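PDB 6SL9: enoyl-CoA hydratase/carnithine racemase from Thermus thermophilus JL-18, which probably catalyses, as the crotonase-family isomerase PaaG, formation of an oxepin-CoA intermediate in bacterial phenylacetic acid catabolism. Local coordinates for residues Ile6-Gln11 and Leu40-Glu45; Leu19-Pro22 and Asn26-Thr29; Ala35-Leu40 and Tyr84-Glu89. One frame throughout, in Å; residues are numbered along the deposited sequence. Where two conformers were deposited one is given.

Contact 1 (Ile6-Gln11 and Leu40-Glu45); sequences ILKERQ and LKEGEE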
loop_
_atom_site.group_PDB
_atom_site.type_symbol
_atom_site.label_atom_id
_atom_site.label_comp_id
_atom_site.label_asym_id
_atom_site.label_seq_id
_atom_site.Cartn_x
_atom_site.Cartn_y
_atom_site.Cartn_z
ATOM N N ILE A 6 -15.164 27.387 13.421
ATOM C CA ILE A 6 -13.910 27.330 12.619
ATOM C C ILE A 6 -13.290 28.716 12.643
ATOM O O ILE A 6 -13.799 29.658 12.030
ATOM C CB ILE A 6 -14.147 26.826 11.197
ATOM C CG1 ILE A 6 -14.835 25.466 11.177
ATOM C CG2 ILE A 6 -12.848 26.783 10.435
ATOM C CD1 ILE A 6 -13.997 24.319 11.707
ATOM N N LEU A 7 -12.232 28.886 13.405
ATOM C CA LEU A 7 -11.502 30.171 13.380
ATOM C C LEU A 7 -10.693 30.250 12.106
ATOM O O LEU A 7 -10.171 29.230 11.635
ATOM C CB LEU A 7 -10.603 30.309 14.602
ATOM C CG LEU A 7 -11.306 30.374 15.954
ATOM C CD1 LEU A 7 -10.309 30.208 17.120
ATOM C CD2 LEU A 7 -12.054 31.682 16.143
ATOM N N LYS A 8 -10.566 31.453 11.570
ATOM C CA LYS A 8 -9.814 31.689 10.342
ATOM C C LYS A 8 -8.862 32.852 10.552
ATOM O O LYS A 8 -9.309 33.915 10.994
ATOM C CB LYS A 8 -10.736 32.085 9.198
ATOM C CG LYS A 8 -11.726 31.038 8.786
ATOM C CD LYS A 8 -12.595 31.516 7.613
ATOM C CE LYS A 8 -13.523 32.636 8.013
ATOM N NZ LYS A 8 -14.475 33.008 6.940
ATOM N N GLU A 9 -7.625 32.698 10.114
ATOM C CA GLU A 9 -6.689 33.831 10.123
ATOM C C GLU A 9 -5.727 33.614 8.951
ATOM O O GLU A 9 -5.261 32.547 8.762
ATOM C CB GLU A 9 -5.921 33.845 11.441
ATOM C CG GLU A 9 -4.679 34.699 11.440
ATOM C CD GLU A 9 -3.717 34.382 12.565
ATOM O OE1 GLU A 9 -2.556 34.823 12.449
ATOM O OE2 GLU A 9 -4.120 33.691 13.524
ATOM N N ARG A 10 -5.379 34.669 8.256
ATOM C CA ARG A 10 -4.405 34.622 7.184
ATOM C C ARG A 10 -3.079 35.161 7.716
ATOM O O ARG A 10 -3.018 36.234 8.342
ATOM C CB ARG A 10 -4.824 35.387 5.930
ATOM C CG ARG A 10 -3.864 35.163 4.767
ATOM C CD ARG A 10 -4.379 35.571 3.399
ATOM N NE ARG A 10 -4.740 36.986 3.298
ATOM C CZ ARG A 10 -3.934 37.978 2.968
ATOM N NH1 ARG A 10 -4.433 39.191 2.857
ATOM N NH2 ARG A 10 -2.643 37.778 2.771
ATOM N N GLN A 11 -2.023 34.394 7.504
ATOM C CA GLN A 11 -0.637 34.804 7.824
ATOM C C GLN A 11 0.135 34.661 6.509
ATOM O O GLN A 11 0.266 33.520 5.997
ATOM C CB GLN A 11 -0.069 33.905 8.909
ATOM C CG GLN A 11 -0.859 33.924 10.200
ATOM C CD GLN A 11 0.098 33.745 11.341
ATOM O OE1 GLN A 11 1.268 34.076 11.236
ATOM N NE2 GLN A 11 -0.380 33.155 12.415
ATOM N N LEU A 40 -12.718 26.084 3.789
ATOM C CA LEU A 40 -11.904 25.457 2.710
ATOM C C LEU A 40 -12.214 26.083 1.354
ATOM O O LEU A 40 -11.291 26.447 0.602
ATOM C CB LEU A 40 -12.154 23.945 2.666
ATOM C CG LEU A 40 -11.734 23.158 3.893
ATOM C CD1 LEU A 40 -12.310 21.758 3.838
ATOM C CD2 LEU A 40 -10.224 23.114 4.065
ATOM N N LYS A 41 -13.501 26.255 1.103
ATOM C CA LYS A 41 -13.911 26.907 -0.161
ATOM C C LYS A 41 -13.349 28.337 -0.252
ATOM O O LYS A 41 -12.857 28.743 -1.310
ATOM C CB LYS A 41 -15.425 26.873 -0.259
ATOM C CG LYS A 41 -16.002 27.425 -1.553
ATOM C CD LYS A 41 -17.487 27.549 -1.432
ATOM C CE LYS A 41 -18.138 28.085 -2.683
ATOM N NZ LYS A 41 -19.558 28.408 -2.445
ATOM N N GLU A 42 -13.484 29.110 0.824
ATOM C CA GLU A 42 -12.986 30.511 0.806
ATOM C C GLU A 42 -11.473 30.510 0.583
ATOM O O GLU A 42 -10.996 31.321 -0.195
ATOM C CB GLU A 42 -13.281 31.213 2.155
ATOM C CG GLU A 42 -12.848 32.660 2.264
ATOM C CD GLU A 42 -13.476 33.333 3.495
ATOM O OE1 GLU A 42 -12.775 33.454 4.486
ATOM O OE2 GLU A 42 -14.701 33.620 3.468
ATOM N N GLY A 43 -10.753 29.616 1.263
ATOM C CA GLY A 43 -9.313 29.557 1.087
ATOM C C GLY A 43 -8.929 29.175 -0.329
ATOM O O GLY A 43 -7.972 29.738 -0.874
ATOM N N GLU A 44 -9.619 28.215 -0.918
ATOM C CA GLU A 44 -9.331 27.810 -2.297
ATOM C C GLU A 44 -9.617 28.953 -3.276
ATOM O O GLU A 44 -8.891 29.086 -4.287
ATOM C CB GLU A 44 -10.092 26.550 -2.663
ATOM C CG GLU A 44 -9.441 25.791 -3.802
ATOM C CD GLU A 44 -10.285 24.666 -4.337
ATOM O OE1 GLU A 44 -11.413 24.921 -4.760
ATOM O OE2 GLU A 44 -9.800 23.516 -4.313
ATOM N N GLU A 45 -10.671 29.720 -3.055
ATOM C CA GLU A 45 -11.051 30.834 -3.964
ATOM C C GLU A 45 -10.134 32.071 -3.757
ATOM O O GLU A 45 -10.084 32.884 -4.627
ATOM C CB GLU A 45 -12.503 31.247 -3.722
ATOM C CG GLU A 45 -13.494 30.191 -4.183
ATOM C CD GLU A 45 -14.980 30.545 -4.096
ATOM O OE1 GLU A 45 -15.332 31.591 -3.518
ATOM O OE2 GLU A 45 -15.792 29.719 -4.570
#
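K8 of strand 6-11 and E42 of helix 30-45 meet in a single salt bridge. NZ of K8 lies 3.0 Å from OE1 of E42 and gives it a hydrogen bond. It reaches OE1 on the syn side, 29° out of the carboxylate plane. The other oxygen is farther off: NZ of K8 stands 3.5 Å from OE2 of E42. The ammonium group therefore favours one oxygen over the other. The lysine chain is not fully stretched. It bends at chi3 (-68°), and CD and CE of K8 also come alongside OE1 of E42, each at 3.7 Å. E42 reaches out with CG anti to its backbone N (chi1 -179°) and an extended chain beyond. The two side chains cross at about a right angle. The methylenes of K8 also pack on A39, one turn earlier on the same helix. R10, two residues on, makes its own salt bridge with E48. Beneath this surface, I6 and L40 face the interior and touch L19 and L17 of strand 14-19. With both partners exposed, the K8-E42 bridge is likely to be weakened by solvent, a modest electrostatic tie between the edge strand and the last turns of the helix.

Contact 2 (Leu19-Pro22 and Asn26-Thr29); sequences LNRP and NAIT
N26 folds its side chain back against the backbone of R21, and the two residues exchange two hydrogen bonds. N of R21 gives to OD1 of N26 at 2.8 Å, tilted 19° from the amide carbonyl plane. N of N26 gives to O of R21, also at 2.8 Å, but from above the carbonyl plane. This is the tight side. CG of N26 lies beside its own backbone N (chi1 -52°), which turns the amide in toward the end of strand 14-19. CB of N26 packs on CB of L19 at 3.9 Å. The other end of the amide is held as well: ND2 of N26 bonds to the carbonyls of A57 and F61. Losing this amide to an alanine would probably leave N of R21 and those two carbonyls without their partner and free the loop to shift. The residues belong to the connection between strand 14-19 and helix 30-45, the first strand-to-helix link of the crotonase fold. T29 is the N-cap of that helix, its OG1 bonded to N of L32. The looser side is formed by the R21 side chain. It bends at chi3 (76°) and runs past A27, where CD of R21 comes within 3.4 Å of O of A27. NH1 of R21 makes only a weak hydrogen bond to the same oxygen, which lies at the guanidinium edge. CG2 of T29 touches NH1 of R21 obliquely at 3.6 Å. The stronger partner of this guanidinium is D66, through a salt bridge from NH1. P22, partly exposed, brings CD and its hydrogen-free N near OD1 of N26.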
loop_
_atom_site.group_PDB
_atom_site.type_symbol
_atom_site.label_atom_id
_atom_site.label_comp_id
_atom_site.label_asym_id
_atom_site.label_seq_id
_atom_site.Cartn_x
_atom_site.Cartn_y
_atom_site.Cartn_z
ATOM N N LEU A 19 -10.118 24.388 14.516
ATOM C CA LEU A 19 -11.339 23.796 15.097
ATOM C C LEU A 19 -11.541 24.404 16.493
ATOM O O LEU A 19 -10.611 24.349 17.343
ATOM C CB LEU A 19 -11.246 22.261 15.196
ATOM C CG LEU A 19 -10.847 21.549 13.906
ATOM C CD1 LEU A 19 -10.708 20.090 14.191
ATOM C CD2 LEU A 19 -11.800 21.811 12.782
ATOM N N ASN A 20 -12.738 24.938 16.763
ATOM C CA ASN A 20 -12.891 25.798 17.963
ATOM C C ASN A 20 -14.177 25.449 18.712
ATOM O O ASN A 20 -15.086 26.276 18.840
ATOM C CB ASN A 20 -12.868 27.261 17.554
ATOM C CG ASN A 20 -12.850 28.159 18.763
ATOM O OD1 ASN A 20 -12.206 27.807 19.755
ATOM N ND2 ASN A 20 -13.490 29.326 18.661
ATOM N N ARG A 21 -14.191 24.256 19.286
ATOM C CA ARG A 21 -15.162 23.865 20.315
ATOM C C ARG A 21 -14.407 23.206 21.449
ATOM O O ARG A 21 -14.617 22.021 21.776
ATOM C CB ARG A 21 -16.157 22.866 19.778
ATOM C CG ARG A 21 -17.206 23.235 18.764
ATOM C CD ARG A 21 -18.150 22.005 18.811
ATOM N NE ARG A 21 -19.054 21.900 19.968
ATOM C CZ ARG A 21 -19.911 20.906 20.193
ATOM N NH1 ARG A 21 -19.977 19.867 19.392
ATOM N NH2 ARG A 21 -20.704 20.911 21.229
ATOM N N PRO A 22 -13.476 23.939 22.080
ATOM C CA PRO A 22 -12.526 23.249 22.954
ATOM C C PRO A 22 -13.133 22.588 24.188
ATOM O O PRO A 22 -12.605 21.574 24.663
ATOM C CB PRO A 22 -11.518 24.345 23.312
ATOM C CG PRO A 22 -12.293 25.647 23.093
ATOM C CD PRO A 22 -13.130 25.337 21.853
ATOM N N ASN A 26 -13.408 19.767 20.545
ATOM C CA ASN A 26 -13.607 20.017 19.102
ATOM C C ASN A 26 -14.416 18.912 18.453
ATOM O O ASN A 26 -14.153 18.535 17.281
ATOM C CB ASN A 26 -12.279 20.308 18.409
ATOM C CG ASN A 26 -11.518 21.406 19.116
ATOM O OD1 ASN A 26 -12.112 22.382 19.579
ATOM N ND2 ASN A 26 -10.204 21.267 19.168
ATOM N N ALA A 27 -15.436 18.470 19.148
ATOM C CA ALA A 27 -16.301 17.407 18.639
ATOM C C ALA A 27 -16.983 17.889 17.369
ATOM O O ALA A 27 -17.408 19.043 17.282
ATOM C CB ALA A 27 -17.241 16.996 19.710
ATOM N N ILE A 28 -17.111 16.966 16.426
ATOM C CA ILE A 28 -17.643 17.267 15.076
ATOM C C ILE A 28 -19.176 17.255 15.068
ATOM O O ILE A 28 -19.799 16.320 15.572
ATOM C CB ILE A 28 -17.021 16.305 14.058
ATOM C CG1 ILE A 28 -15.526 16.607 13.898
ATOM C CG2 ILE A 28 -17.781 16.344 12.737
ATOM C CD1 ILE A 28 -14.747 15.499 13.238
ATOM N N THR A 29 -19.760 18.271 14.450
ATOM C CA THR A 29 -21.202 18.350 14.166
ATOM C C THR A 29 -21.394 18.782 12.724
ATOM O O THR A 29 -20.475 19.326 12.097
ATOM C CB THR A 29 -21.913 19.337 15.080
ATOM O OG1 THR A 29 -21.375 20.637 14.813
ATOM C CG2 THR A 29 -21.848 18.904 16.504
#

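Contact 3 (Ala35-Leu40 and Tyr84-Glu89); sequences ALYAAL and YNRVVE
Helix segments 35-40 and 84-89 run in the same general direction, their axes 34° apart. The axes approach to 9.6 Å, and Y37 and V87 have the nearest CA atoms, 5.4 Å apart. The second helix is kinked: N of R86 and V87 miss the regular bond, and N of V87 bonds to O of Y84. V87 fills the middle of the contact with both branches. Its CG1 meets CD2 of L36 at 4.1 Å. Its CG2 meets CB of Y37 at 4.0 Å. The valine has CG1 anti to its backbone N (chi1 -170°), which sends one methyl to each neighbour. The Y37 ring turns its edge to the second helix. O of R86 lies in the ring plane, 3.8 Å from CE2 of Y37. CG of R86 touches the same CE2 at 4.1 Å, and the guanidinium plane stands 67° from the ring plane. No hydrogen bond crosses the contact. L36 also packs on I6 of strand 6-11, while beyond the second helix V88 and E89 meet L224 of the second subunit. Helix 30-45 packs on strands 6-11 and 14-19 and on helix 77-93, in keeping with the crotonase spiral of strands and helices.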
loop_
_atom_site.group_PDB
_atom_site.type_symbol
_atom_site.label_atom_id
_atom_site.label_comp_id
_atom_site.label_asym_id
_atom_site.label_seq_id
_atom_site.Cartn_x
_atom_site.Cartn_y
_atom_site.Cartn_z
ATOM N N ALA A 35 -19.230 24.818 8.361
ATOM C CA ALA A 35 -18.296 25.940 8.536
ATOM C C ALA A 35 -16.917 25.545 7.994
ATOM O O ALA A 35 -16.226 26.385 7.397
ATOM C CB ALA A 35 -18.280 26.392 9.967
ATOM N N LEU A 36 -16.489 24.301 8.170
ATOM C CA LEU A 36 -15.203 23.853 7.646
ATOM C C LEU A 36 -15.217 23.863 6.116
ATOM O O LEU A 36 -14.281 24.384 5.489
ATOM C CB LEU A 36 -14.886 22.473 8.193
ATOM C CG LEU A 36 -13.569 21.853 7.698
ATOM C CD1 LEU A 36 -12.374 22.752 8.006
ATOM C CD2 LEU A 36 -13.344 20.458 8.307
ATOM N N TYR A 37 -16.267 23.335 5.523
ATOM C CA TYR A 37 -16.467 23.363 4.072
ATOM C C TYR A 37 -16.334 24.813 3.585
ATOM O O TYR A 37 -15.633 25.101 2.620
ATOM C CB TYR A 37 -17.814 22.752 3.706
ATOM C CG TYR A 37 -18.101 22.702 2.230
ATOM C CD1 TYR A 37 -18.674 23.783 1.612
ATOM C CD2 TYR A 37 -17.848 21.578 1.498
ATOM C CE1 TYR A 37 -18.985 23.749 0.256
ATOM C CE2 TYR A 37 -18.118 21.519 0.151
ATOM C CZ TYR A 37 -18.701 22.614 -0.476
ATOM O OH TYR A 37 -19.050 22.568 -1.805
ATOM N N ALA A 38 -17.090 25.726 4.214
ATOM C CA ALA A 38 -17.121 27.115 3.767
ATOM C C ALA A 38 -15.707 27.710 3.850
ATOM O O ALA A 38 -15.314 28.508 2.961
ATOM C CB ALA A 38 -18.121 27.925 4.558
ATOM N N ALA A 39 -14.961 27.401 4.904
ATOM C CA ALA A 39 -13.609 27.964 5.097
ATOM C C ALA A 39 -12.649 27.392 4.053
ATOM O O ALA A 39 -11.815 28.119 3.532
ATOM C CB ALA A 39 -13.135 27.672 6.472
ATOM N N LEU A 40 -12.718 26.084 3.789
ATOM C CA LEU A 40 -11.904 25.457 2.710
ATOM C C LEU A 40 -12.214 26.083 1.354
ATOM O O LEU A 40 -11.291 26.447 0.602
ATOM C CB LEU A 40 -12.154 23.945 2.666
ATOM C CG LEU A 40 -11.734 23.158 3.893
ATOM C CD1 LEU A 40 -12.310 21.758 3.838
ATOM C CD2 LEU A 40 -10.224 23.114 4.065
ATOM N N TYR A 84 -22.852 14.974 4.583
ATOM C CA TYR A 84 -21.598 15.639 5.014
ATOM C C TYR A 84 -20.347 15.082 4.321
ATOM O O TYR A 84 -19.295 15.719 4.439
ATOM C CB TYR A 84 -21.474 15.681 6.522
ATOM C CG TYR A 84 -22.573 16.537 7.107
ATOM C CD1 TYR A 84 -22.533 17.906 6.978
ATOM C CD2 TYR A 84 -23.700 15.993 7.713
ATOM C CE1 TYR A 84 -23.582 18.693 7.431
ATOM C CE2 TYR A 84 -24.708 16.785 8.224
ATOM C CZ TYR A 84 -24.677 18.139 8.044
ATOM O OH TYR A 84 -25.708 18.877 8.534
ATOM N N ASN A 85 -20.487 14.082 3.437
ATOM C CA ASN A 85 -19.292 13.520 2.749
ATOM C C ASN A 85 -18.699 14.566 1.816
ATOM O O ASN A 85 -17.523 14.472 1.508
ATOM C CB ASN A 85 -19.591 12.180 2.048
ATOM C CG ASN A 85 -19.525 10.960 2.932
ATOM O OD1 ASN A 85 -18.876 10.971 3.971
ATOM N ND2 ASN A 85 -20.143 9.861 2.498
ATOM N N ARG A 86 -19.469 15.570 1.427
ATOM C CA ARG A 86 -18.913 16.639 0.578
ATOM C C ARG A 86 -17.711 17.319 1.267
ATOM O O ARG A 86 -16.871 17.920 0.581
ATOM C CB ARG A 86 -19.984 17.602 0.100
ATOM C CG ARG A 86 -20.565 18.389 1.249
ATOM C CD ARG A 86 -21.761 19.218 0.780
ATOM N NE ARG A 86 -23.012 18.525 0.391
ATOM C CZ ARG A 86 -24.177 19.197 0.242
ATOM N NH1 ARG A 86 -24.143 20.509 0.294
ATOM N NH2 ARG A 86 -25.307 18.597 -0.038
ATOM N N VAL A 87 -17.683 17.361 2.576
ATOM C CA VAL A 87 -16.539 18.005 3.253
ATOM C C VAL A 87 -15.251 17.208 3.046
ATOM O O VAL A 87 -14.173 17.780 2.847
ATOM C CB VAL A 87 -16.883 18.243 4.715
ATOM C CG1 VAL A 87 -15.819 19.119 5.346
ATOM C CG2 VAL A 87 -18.238 18.933 4.820
ATOM N N VAL A 88 -15.345 15.893 3.129
ATOM C CA VAL A 88 -14.177 15.038 2.811
ATOM C C VAL A 88 -13.815 15.159 1.350
ATOM O O VAL A 88 -12.625 15.190 0.997
ATOM C CB VAL A 88 -14.434 13.603 3.254
ATOM C CG1 VAL A 88 -13.284 12.709 2.852
ATOM C CG2 VAL A 88 -14.653 13.537 4.767
ATOM N N GLU A 89 -14.816 15.214 0.472
ATOM C CA GLU A 89 -14.511 15.454 -0.943
ATOM C C GLU A 89 -13.718 16.753 -1.095
ATOM O O GLU A 89 -12.727 16.791 -1.845
ATOM C CB GLU A 89 -15.806 15.549 -1.753
ATOM C CG GLU A 89 -16.480 14.208 -1.971
ATOM C CD GLU A 89 -15.919 13.367 -3.086
ATOM O OE1 GLU A 89 -16.479 12.263 -3.306
ATOM O OE2 GLU A 89 -14.929 13.787 -3.730
#

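Contact 1 lies at the surface, whereas contacts 2 and 3 are partly buried. Contacts 1 and 3 share helix 30-45 and L40: one ties the helix to the edge strand, the other to helix 77-93. Contact 2 lies in the loop leading into that helix. Their chemistry follows their place. Contact 1 is one charged pair, contact 2 is mostly backbone and amide hydrogen bonds, and contact 3 is apolar packing with a ring edge. I6 connects them. Its CD1 touches CD2 of L19 at 3.5 Å, and its CG1 packs on A35 and L36. Contacts 2 and 3 do not touch, their nearest atoms being about 5 Å apart.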